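Local coordinates for protein PHOX (Pseudomonas fluorescens, PDB 4A9V) that hydrolyses phosphate monoesters as an alkaline phosphatase of the PhoX family, using a complex iron-calcium cofactor held in a beta-propeller, at residues Asn67-Ser72 with Glu532-Ser537; Asn88-Asn93 with Thr175-Ala180; Glu194-Cys199 with Arg269-Asn274. All coordinates share one frame; numbering follows the deposited sequence.

Contact 1 (Asn67-Ser72 with Glu532-Ser537); sequences NNDGMS and EVTGIS. With LI (lithium ion), chain D; LI (lithium ion), chain G.
Asp69 and Thr534 meet through a short hydrogen bond, Thr534 OG1 giving its proton to Asp69 OD1 at 2.6 Å. The hydroxyl approaches from above the carboxylate, 36° out of its plane, while both carboxylate oxygens, OD1 and OD2, bind one lithium ion. OD1 therefore serves metal and hydroxyl together, which probably limits rotation of the group. Thr534 CG2 lies against the backbone, 3.6 Å from Asn68 O.

The two strands, 68-72 and 532-537, run nearly parallel, 15° apart, as innermost strands of adjacent blades of the beta-propeller. Gly70 and Gly535 face each other with CA atoms 4.1 Å apart, and Gly535, with no side chain, lets its CA come 3.2 Å from Asp69 O in a CA-H...O contact. Water 1 bridges the strands, accepting from both Met71 N and Ile536 N.

The first torsion of Met71 (chi1 58°) sets CG, the atom after CB, between the backbone N and the carbonyl carbon. CG passes Ser537 OG at 3.5 Å, and the extended thioether carries CE onto the peptide of Gly535, 3.6 Å from Gly535 C. Val573 and Phe546 of the neighbouring blade also touch this side chain.

Contact 2 (Asn88-Asn93 with Thr175-Ala180); sequences NNEYTN and TFQNCA. With FEO (mu-oxo-diiron), chain S.
Asn88 sends its amide nitrogen into the backbone of the facing segment, where Asn88 ND2 gives one hydrogen bond to Cys179 O and another to Ala180 O, both 2.9 Å. The first is nearly straight at hydrogen (171°), the second more bent (138°). Both acceptors lie close to the plane of the Asn88 amide, although the nitrogen stands above the plane of each carbonyl. Asn88 OD1 is held in turn by Tyr189 and Thr191, so the amide is fixed at both ends. Its CG also packs on Asn178 CB, the two side chains crossing at about a right angle.

Packing is densest next to this, around Glu90. Its CB sits 3.1 Å from Asn178 O, and Gln177 CA directs a CA-H...O contact at Glu90 O, 3.0 Å away. With CG anti to the backbone N (chi1 -169°) and the chain extended beyond it, Glu90 reaches past Cys179 CB to place OE2 on FE1 of the mu-oxo-diiron group. Cys179 SG binds the same iron at 2.5 Å. One ligand thus comes from the residue just after strand 82-89 and the other from strand 178-183, the innermost strand of the next sheet, an arrangement that puts the iron near the axis of the beta-propeller.

Toward Tyr91 and Gln177 the fit is looser and partly watery. Tyr91 CB comes no nearer than 3.9 Å to Gln177 OE1; Tyr91 is partly exposed and its ring leads away from the facing segment. Gln177 bends at its second torsion, and its NE2 comes to 3.7 Å of Glu90 O. Water 7 accepts from Gln177 NE2 and lies within hydrogen-bonding range of Glu90 OE2 and Gln177 O.

Contact 3 (Glu194-Cys199 with Arg269-Asn274); sequences ENFTDC and RFKHEN. With CA (calcium ion), chain Q; FEO (mu-oxo-diiron), chain S.
Glu194 and Glu273 lie side by side and point the same way, their carboxylate planes turned 87° against each other. Glu194 spans the two irons, OE1 on FE1 and OE2 on FE2. Glu273 bridges differently, with OE1 on FE2 and OE2 on a calcium ion 2.3 Å away. Glu194 OE2 and Glu273 OE1 are therefore only 2.9 Å apart, which the shared iron probably makes tolerable. A bend at the second torsion of Glu273 (chi2 93°) turns its carboxylate toward both metals.

Farther from the cofactor, Lys271 runs extended beside Glu194 O, its CG 3.2 Å from that oxygen, and crosses Thr197 at about a right angle. Its tip gives a hydrogen bond from Lys271 NZ to Thr197 OG1 (3.1 Å), while water 9 accepts from NZ; Tyr216 also holds this nitrogen, and Glu293 pairs with it in a salt bridge. Phe196 meets Arg269 at another near-right-angle crossing: Arg269 NH2 sits at the ring edge, 3.6 Å from Phe196 CZ, and the guanidinium, also held by Ile369, is inclined 64° to the ring.

Inverse gamma turns centred on Asn195 and Lys271 shape the two loops. The first follows strand 189-193 and the second leads into strand 276-279, while Tyr216 OH of helix 211-216 gives a hydrogen bond to Arg269 O.

How the contacts relate
Contacts 1, 2 and 3 lie round one metal centre in the propeller. Contacts 1 and 2 join directly as neighbouring strands, with probable hydrogen bonds from Asn88 N to Gly70 O (2.8 Å) and from Asp69 N to Asn88 O (2.9 Å). Contact 2 meets contact 3 through Ala180 N and Glu273 O, 2.8 Å apart, and at FE1, where Glu90 OE2 and Glu194 OE1 also approach to 2.8 Å. Contacts 1 and 3 do not touch; their centres are about 16 Å apart, but water 3 binds both the lithium at Asp69 and the calcium at Glu273. Asp292, Glu387 and Asp479 provide further metal ligands.

Contact 1 (Asn67-Ser72 with Glu532-Ser537)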
loop_
_atom_site.group_PDB
_atom_site.type_symbol
_atom_site.label_atom_id
_atom_site.label_comp_id
_atom_site.label_asym_id
_atom_site.label_seq_id
_atom_site.Cartn_x
_atom_site.Cartn_y
_atom_site.Cartn_z
ATOM N N ASN A 67 2.583 7.924 -10.108
ATOM C CA ASN A 67 3.010 7.442 -8.805
ATOM C C ASN A 67 2.607 5.991 -8.544
ATOM O O ASN A 67 1.960 5.672 -7.546
ATOM C CB ASN A 67 2.568 8.403 -7.701
ATOM C CG ASN A 67 3.339 9.712 -7.747
ATOM O OD1 ASN A 67 4.384 9.803 -8.393
ATOM N ND2 ASN A 67 2.838 10.728 -7.061
ATOM N N ASN A 68 3.179 5.088 -9.330
ATOM C CA ASN A 68 2.832 3.682 -9.201
ATOM C C ASN A 68 3.323 3.104 -7.885
ATOM O O ASN A 68 4.336 3.542 -7.329
ATOM C CB ASN A 68 3.321 2.852 -10.398
ATOM C CG ASN A 68 4.794 3.039 -10.705
ATOM O OD1 ASN A 68 5.118 3.545 -11.778
ATOM N ND2 ASN A 68 5.623 2.272 -10.010
ATOM N N ASP A 69 2.473 2.274 -7.290
ATOM C CA ASP A 69 2.612 1.888 -5.900
ATOM C C ASP A 69 2.455 0.355 -5.808
ATOM O O ASP A 69 3.139 -0.381 -6.517
ATOM C CB ASP A 69 1.605 2.695 -5.058
ATOM C CG ASP A 69 2.024 2.860 -3.611
ATOM O OD1 ASP A 69 2.729 1.971 -3.085
ATOM O OD2 ASP A 69 1.606 3.874 -2.993
ATOM N N GLY A 70 1.539 -0.147 -4.989
ATOM C CA GLY A 70 1.389 -1.597 -4.864
ATOM C C GLY A 70 0.962 -2.244 -6.172
ATOM O O GLY A 70 0.279 -1.626 -6.987
ATOM N N MET A 71 1.335 -3.510 -6.345
ATOM C CA MET A 71 1.050 -4.230 -7.578
ATOM C C MET A 71 1.137 -5.726 -7.356
ATOM O O MET A 71 1.893 -6.220 -6.513
ATOM C CB MET A 71 2.014 -3.816 -8.686
ATOM C CG MET A 71 3.472 -4.038 -8.355
ATOM S SD MET A 71 4.524 -3.395 -9.678
ATOM C CE MET A 71 6.137 -3.707 -8.983
ATOM N N SER A 72 0.392 -6.448 -8.175
ATOM C CA SER A 72 0.459 -7.903 -8.210
ATOM C C SER A 72 0.594 -8.387 -9.648
ATOM O O SER A 72 0.043 -7.786 -10.581
ATOM C CB SER A 72 -0.805 -8.521 -7.604
ATOM O OG SER A 72 -0.913 -8.287 -6.213
ATOM N N GLU A 532 10.418 7.148 -3.567
ATOM C CA GLU A 532 10.392 6.007 -2.665
ATOM C C GLU A 532 10.304 4.716 -3.462
ATOM O O GLU A 532 9.960 4.721 -4.643
ATOM C CB GLU A 532 9.244 6.101 -1.649
ATOM C CG GLU A 532 7.843 5.958 -2.217
ATOM C CD GLU A 532 6.773 6.314 -1.192
ATOM O OE1 GLU A 532 6.493 7.520 -1.024
ATOM O OE2 GLU A 532 6.214 5.391 -0.556
ATOM N N VAL A 533 10.746 3.631 -2.843
ATOM C CA VAL A 533 10.761 2.318 -3.468
ATOM C C VAL A 533 9.535 1.578 -2.946
ATOM O O VAL A 533 9.347 1.479 -1.730
ATOM C CB VAL A 533 12.059 1.574 -3.103
ATOM C CG1 VAL A 533 12.030 0.154 -3.629
ATOM C CG2 VAL A 533 13.267 2.324 -3.646
ATOM N N THR A 534 8.647 1.175 -3.851
ATOM C CA THR A 534 7.353 0.661 -3.455
ATOM C C THR A 534 6.790 -0.210 -4.566
ATOM O O THR A 534 7.045 0.039 -5.737
ATOM C CB THR A 534 6.402 1.808 -3.093
ATOM O OG1 THR A 534 5.214 1.274 -2.500
ATOM C CG2 THR A 534 6.087 2.684 -4.297
ATOM N N GLY A 535 6.006 -1.214 -4.194
ATOM C CA GLY A 535 5.479 -2.160 -5.163
ATOM C C GLY A 535 6.476 -3.274 -5.417
ATOM O O GLY A 535 7.639 -3.012 -5.738
ATOM N N ILE A 536 6.029 -4.513 -5.268
ATOM C CA ILE A 536 6.884 -5.659 -5.552
ATOM C C ILE A 536 6.049 -6.820 -6.066
ATOM O O ILE A 536 4.971 -7.107 -5.548
ATOM C CB ILE A 536 7.729 -6.065 -4.324
ATOM C CG1 ILE A 536 8.682 -7.204 -4.683
ATOM C CG2 ILE A 536 6.857 -6.411 -3.122
ATOM C CD1 ILE A 536 9.734 -7.454 -3.628
ATOM N N SER A 537 6.531 -7.447 -7.132
ATOM C CA SER A 537 5.954 -8.684 -7.666
ATOM C C SER A 537 7.089 -9.518 -8.241
ATOM O O SER A 537 8.100 -8.970 -8.652
ATOM C CB SER A 537 4.956 -8.381 -8.789
ATOM O OG SER A 537 3.895 -7.556 -8.346
HETATM LI LI LI D . 2.550 3.317 -1.082
HETATM LI LI LI G . 6.553 9.011 0.904
HETATM O O HOH W 1 3.141 -4.802 -4.509
HETATM O O HOH W 2 2.291 4.590 -0.607
HETATM O O HOH W 3 2.508 1.655 -0.370
HETATM O O HOH W 4 7.761 10.055 2.116
HETATM O O HOH W 5 8.775 9.897 -0.059
HETATM O O HOH W 6 4.817 8.516 1.474
#

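Contact 2 (Asn88-Asn93 with Thr175-Ala180)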
loop_
_atom_site.group_PDB
_atom_site.type_symbol
_atom_site.label_atom_id
_atom_site.label_comp_id
_atom_site.label_asym_id
_atom_site.label_seq_id
_atom_site.Cartn_x
_atom_site.Cartn_y
_atom_site.Cartn_z
ATOM N N ASN A 88 -1.227 -0.206 -8.807
ATOM C CA ASN A 88 -1.870 0.966 -8.252
ATOM C C ASN A 88 -1.192 2.236 -8.723
ATOM O O ASN A 88 0.031 2.281 -8.857
ATOM C CB ASN A 88 -1.791 0.942 -6.737
ATOM C CG ASN A 88 -2.679 -0.105 -6.111
ATOM O OD1 ASN A 88 -3.478 -0.772 -6.779
ATOM N ND2 ASN A 88 -2.581 -0.218 -4.801
ATOM N N ASN A 89 -1.986 3.302 -8.797
ATOM C CA ASN A 89 -1.511 4.649 -9.072
ATOM C C ASN A 89 -2.021 5.555 -7.962
ATOM O O ASN A 89 -3.225 5.802 -7.861
ATOM C CB ASN A 89 -2.057 5.098 -10.435
ATOM C CG ASN A 89 -1.552 4.233 -11.566
ATOM O OD1 ASN A 89 -2.324 3.560 -12.250
ATOM N ND2 ASN A 89 -0.238 4.243 -11.769
ATOM N N GLU A 90 -1.137 5.944 -7.053
ATOM C CA GLU A 90 -1.591 6.472 -5.767
ATOM C C GLU A 90 -2.003 7.943 -5.817
ATOM O O GLU A 90 -3.003 8.330 -5.221
ATOM C CB GLU A 90 -0.533 6.254 -4.692
ATOM C CG GLU A 90 -1.070 6.542 -3.296
ATOM C CD GLU A 90 -0.028 6.421 -2.207
ATOM O OE1 GLU A 90 1.097 6.921 -2.404
ATOM O OE2 GLU A 90 -0.372 5.887 -1.120
ATOM N N TYR A 91 -1.194 8.784 -6.450
ATOM C CA TYR A 91 -1.456 10.219 -6.466
ATOM C C TYR A 91 -0.646 10.821 -7.597
ATOM O O TYR A 91 -0.127 10.084 -8.443
ATOM C CB TYR A 91 -1.174 10.870 -5.094
ATOM C CG TYR A 91 0.278 10.939 -4.675
ATOM C CD1 TYR A 91 0.947 9.816 -4.204
ATOM C CD2 TYR A 91 0.945 12.150 -4.632
ATOM C CE1 TYR A 91 2.242 9.895 -3.727
ATOM C CE2 TYR A 91 2.244 12.240 -4.169
ATOM C CZ TYR A 91 2.883 11.111 -3.702
ATOM O OH TYR A 91 4.182 11.164 -3.249
ATOM N N THR A 92 -0.618 12.142 -7.683
ATOM C CA THR A 92 0.085 12.784 -8.781
ATOM C C THR A 92 0.898 13.965 -8.285
ATOM O O THR A 92 0.730 14.429 -7.162
ATOM C CB THR A 92 -0.880 13.183 -9.925
ATOM O OG1 THR A 92 -0.133 13.676 -11.048
ATOM C CG2 THR A 92 -1.868 14.245 -9.471
ATOM N N ASN A 93 1.824 14.402 -9.124
ATOM C CA ASN A 93 2.792 15.427 -8.768
ATOM C C ASN A 93 2.514 16.669 -9.604
ATOM O O ASN A 93 2.798 16.683 -10.804
ATOM C CB ASN A 93 4.188 14.901 -9.085
ATOM C CG ASN A 93 4.414 13.507 -8.527
ATOM O OD1 ASN A 93 4.319 13.291 -7.321
ATOM N ND2 ASN A 93 4.653 12.541 -9.407
ATOM N N THR A 175 -11.992 5.003 -7.703
ATOM C CA THR A 175 -11.092 4.666 -6.628
ATOM C C THR A 175 -9.828 5.488 -6.854
ATOM O O THR A 175 -9.440 5.727 -8.004
ATOM C CB THR A 175 -10.814 3.143 -6.619
ATOM O OG1 THR A 175 -10.015 2.792 -5.494
ATOM C CG2 THR A 175 -10.119 2.676 -7.885
ATOM N N PHE A 176 -9.332 6.102 -5.786
ATOM C CA PHE A 176 -8.195 6.999 -5.883
ATOM C C PHE A 176 -7.393 6.925 -4.584
ATOM O O PHE A 176 -7.791 6.233 -3.648
ATOM C CB PHE A 176 -8.635 8.442 -6.231
ATOM C CG PHE A 176 -9.718 9.003 -5.333
ATOM C CD1 PHE A 176 -9.401 9.527 -4.086
ATOM C CD2 PHE A 176 -11.037 9.048 -5.747
ATOM C CE1 PHE A 176 -10.387 10.020 -3.251
ATOM C CE2 PHE A 176 -12.022 9.578 -4.932
ATOM C CZ PHE A 176 -11.701 10.025 -3.667
ATOM N N GLN A 177 -6.198 7.502 -4.585
ATOM C CA GLN A 177 -5.278 7.370 -3.455
ATOM C C GLN A 177 -5.047 5.888 -3.143
ATOM O O GLN A 177 -4.825 5.480 -2.001
ATOM C CB GLN A 177 -5.741 8.183 -2.241
ATOM C CG GLN A 177 -5.675 9.690 -2.471
ATOM C CD GLN A 177 -4.282 10.316 -2.382
ATOM O OE1 GLN A 177 -4.123 11.501 -2.685
ATOM N NE2 GLN A 177 -3.332 9.608 -1.799
ATOM N N ASN A 178 -4.867 5.137 -4.219
ATOM C CA ASN A 178 -4.618 3.698 -4.174
ATOM C C ASN A 178 -3.179 3.396 -3.795
ATOM O O ASN A 178 -2.252 3.684 -4.551
ATOM C CB ASN A 178 -4.912 3.075 -5.530
ATOM C CG ASN A 178 -6.318 3.332 -5.966
ATOM O OD1 ASN A 178 -6.658 4.455 -6.344
ATOM N ND2 ASN A 178 -7.182 2.354 -5.732
ATOM N N CYS A 179 -3.013 2.848 -2.599
ATOM C CA CYS A 179 -1.720 2.681 -1.969
ATOM C C CYS A 179 -1.167 1.307 -2.334
ATOM O O CYS A 179 -0.517 1.154 -3.366
ATOM C CB CYS A 179 -1.877 2.888 -0.465
ATOM S SG CYS A 179 -0.347 2.745 0.453
ATOM N N ALA A 180 -1.505 0.278 -1.571
ATOM C CA ALA A 180 -1.009 -1.049 -1.912
ATOM C C ALA A 180 -2.156 -2.061 -2.050
ATOM O O ALA A 180 -3.282 -1.688 -2.429
ATOM C CB ALA A 180 0.085 -1.487 -0.935
HETATM FE FE1 FEO S . 0.511 5.044 0.527
HETATM FE FE2 FEO S . 1.128 4.358 3.876
HETATM O O FEO S . 1.673 4.675 2.051
HETATM O O HOH W 7 -2.926 7.170 -0.492
HETATM O O HOH W 2 2.291 4.590 -0.607
HETATM O O HOH W 8 1.382 7.105 0.909
#

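Contact 3 (Glu194-Cys199 with Arg269-Asn274)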
loop_
_atom_site.group_PDB
_atom_site.type_symbol
_atom_site.label_atom_id
_atom_site.label_comp_id
_atom_site.label_asym_id
_atom_site.label_seq_id
_atom_site.Cartn_x
_atom_site.Cartn_y
_atom_site.Cartn_z
ATOM N N GLU A 194 -6.110 4.683 0.639
ATOM C CA GLU A 194 -5.380 5.099 1.843
ATOM C C GLU A 194 -5.709 6.561 2.192
ATOM O O GLU A 194 -6.688 6.811 2.883
ATOM C CB GLU A 194 -3.865 4.859 1.686
ATOM C CG GLU A 194 -3.060 5.197 2.935
ATOM C CD GLU A 194 -1.570 5.255 2.684
ATOM O OE1 GLU A 194 -1.167 5.598 1.550
ATOM O OE2 GLU A 194 -0.810 5.037 3.646
ATOM N N ASN A 195 -4.982 7.529 1.637
ATOM C CA ASN A 195 -5.147 8.933 2.038
ATOM C C ASN A 195 -6.257 9.641 1.263
ATOM O O ASN A 195 -6.111 10.778 0.788
ATOM C CB ASN A 195 -3.823 9.672 1.913
ATOM C CG ASN A 195 -2.828 9.223 2.959
ATOM O OD1 ASN A 195 -3.135 9.229 4.153
ATOM N ND2 ASN A 195 -1.682 8.734 2.522
ATOM N N PHE A 196 -7.409 8.988 1.221
ATOM C CA PHE A 196 -8.540 9.488 0.455
ATOM C C PHE A 196 -9.051 10.820 0.994
ATOM O O PHE A 196 -9.539 11.655 0.240
ATOM C CB PHE A 196 -9.675 8.455 0.413
ATOM C CG PHE A 196 -10.350 8.230 1.738
ATOM C CD1 PHE A 196 -9.836 7.343 2.667
ATOM C CD2 PHE A 196 -11.536 8.872 2.030
ATOM C CE1 PHE A 196 -10.465 7.156 3.886
ATOM C CE2 PHE A 196 -12.163 8.693 3.245
ATOM C CZ PHE A 196 -11.639 7.823 4.172
ATOM N N THR A 197 -8.946 11.011 2.304
ATOM C CA THR A 197 -9.459 12.213 2.950
ATOM C C THR A 197 -8.738 13.467 2.478
ATOM O O THR A 197 -9.319 14.551 2.503
ATOM C CB THR A 197 -9.340 12.111 4.480
ATOM O OG1 THR A 197 -7.992 11.780 4.825
ATOM C CG2 THR A 197 -10.260 11.037 5.027
ATOM N N ASP A 198 -7.491 13.322 2.031
ATOM C CA ASP A 198 -6.689 14.456 1.557
ATOM C C ASP A 198 -7.398 15.201 0.432
ATOM O O ASP A 198 -7.135 16.383 0.201
ATOM C CB ASP A 198 -5.341 13.968 1.024
ATOM C CG ASP A 198 -4.417 13.450 2.110
ATOM O OD1 ASP A 198 -4.815 13.404 3.294
ATOM O OD2 ASP A 198 -3.274 13.085 1.761
ATOM N N CYS A 199 -8.203 14.468 -0.333
ATOM C CA CYS A 199 -8.784 14.961 -1.577
ATOM C C CYS A 199 -10.037 15.796 -1.365
ATOM O O CYS A 199 -10.559 16.364 -2.317
ATOM C CB CYS A 199 -9.112 13.776 -2.480
ATOM S SG CYS A 199 -7.670 12.809 -2.945
ATOM N N ARG A 269 -13.725 0.606 6.745
ATOM C CA ARG A 269 -13.284 1.868 6.160
ATOM C C ARG A 269 -12.220 2.503 7.046
ATOM O O ARG A 269 -12.443 2.714 8.243
ATOM C CB ARG A 269 -14.474 2.825 6.008
ATOM C CG ARG A 269 -14.083 4.217 5.549
ATOM C CD ARG A 269 -15.313 5.008 5.156
ATOM N NE ARG A 269 -15.044 6.435 5.030
ATOM C CZ ARG A 269 -15.074 7.302 6.036
ATOM N NH1 ARG A 269 -15.329 6.903 7.271
ATOM N NH2 ARG A 269 -14.777 8.571 5.809
ATOM N N PHE A 270 -11.063 2.779 6.457
ATOM C CA PHE A 270 -9.925 3.404 7.121
ATOM C C PHE A 270 -8.879 3.668 6.031
ATOM O O PHE A 270 -9.202 3.587 4.844
ATOM C CB PHE A 270 -9.392 2.577 8.329
ATOM C CG PHE A 270 -9.140 1.110 8.047
ATOM C CD1 PHE A 270 -7.898 0.675 7.606
ATOM C CD2 PHE A 270 -10.062 0.153 8.451
ATOM C CE1 PHE A 270 -7.620 -0.674 7.486
ATOM C CE2 PHE A 270 -9.789 -1.191 8.335
ATOM C CZ PHE A 270 -8.559 -1.607 7.883
ATOM N N LYS A 271 -7.690 4.120 6.413
ATOM C CA LYS A 271 -6.682 4.488 5.431
ATOM C C LYS A 271 -5.831 3.256 5.096
ATOM O O LYS A 271 -4.755 3.031 5.653
ATOM C CB LYS A 271 -5.875 5.692 5.920
ATOM C CG LYS A 271 -6.777 6.888 6.125
ATOM C CD LYS A 271 -6.062 8.180 6.462
ATOM C CE LYS A 271 -7.088 9.242 6.822
ATOM N NZ LYS A 271 -6.469 10.527 7.238
ATOM N N HIS A 272 -6.420 2.388 4.278
ATOM C CA HIS A 272 -5.862 1.066 4.004
ATOM C C HIS A 272 -4.538 1.162 3.290
ATOM O O HIS A 272 -4.464 1.752 2.213
ATOM C CB HIS A 272 -6.811 0.289 3.100
ATOM C CG HIS A 272 -8.091 -0.135 3.761
ATOM N ND1 HIS A 272 -8.205 -1.315 4.412
ATOM C CD2 HIS A 272 -9.342 0.456 3.795
ATOM C CE1 HIS A 272 -9.462 -1.460 4.850
ATOM N NE2 HIS A 272 -10.158 -0.383 4.480
ATOM N N GLU A 273 -3.531 0.447 3.789
ATOM C CA GLU A 273 -2.256 0.322 3.084
ATOM C C GLU A 273 -2.299 -0.866 2.121
ATOM O O GLU A 273 -2.379 -0.681 0.909
ATOM C CB GLU A 273 -1.094 0.192 4.054
ATOM C CG GLU A 273 0.250 0.167 3.339
ATOM C CD GLU A 273 0.904 1.528 3.218
ATOM O OE1 GLU A 273 0.466 2.459 3.941
ATOM O OE2 GLU A 273 1.876 1.643 2.427
ATOM N N ASN A 274 -2.233 -2.090 2.645
ATOM C CA ASN A 274 -2.347 -3.287 1.807
ATOM C C ASN A 274 -3.303 -4.303 2.420
ATOM O O ASN A 274 -3.971 -4.043 3.418
ATOM C CB ASN A 274 -0.966 -3.889 1.428
ATOM C CG ASN A 274 -0.465 -4.940 2.407
ATOM O OD1 ASN A 274 -0.695 -4.858 3.615
ATOM N ND2 ASN A 274 0.347 -5.865 1.904
HETATM CA CA CA Q . 3.437 3.067 1.490
HETATM FE FE1 FEO S . 0.511 5.044 0.527
HETATM FE FE2 FEO S . 1.128 4.358 3.876
HETATM O O FEO S . 1.673 4.675 2.051
HETATM O O HOH W 9 -4.730 11.302 5.188
HETATM O O HOH W 2 2.291 4.590 -0.607
HETATM O O HOH W 3 2.508 1.655 -0.370
HETATM O O HOH W 10 5.216 2.845 -0.238
HETATM O O HOH W 11 4.308 5.546 1.417
HETATM O O HOH W 8 1.382 7.105 0.909
#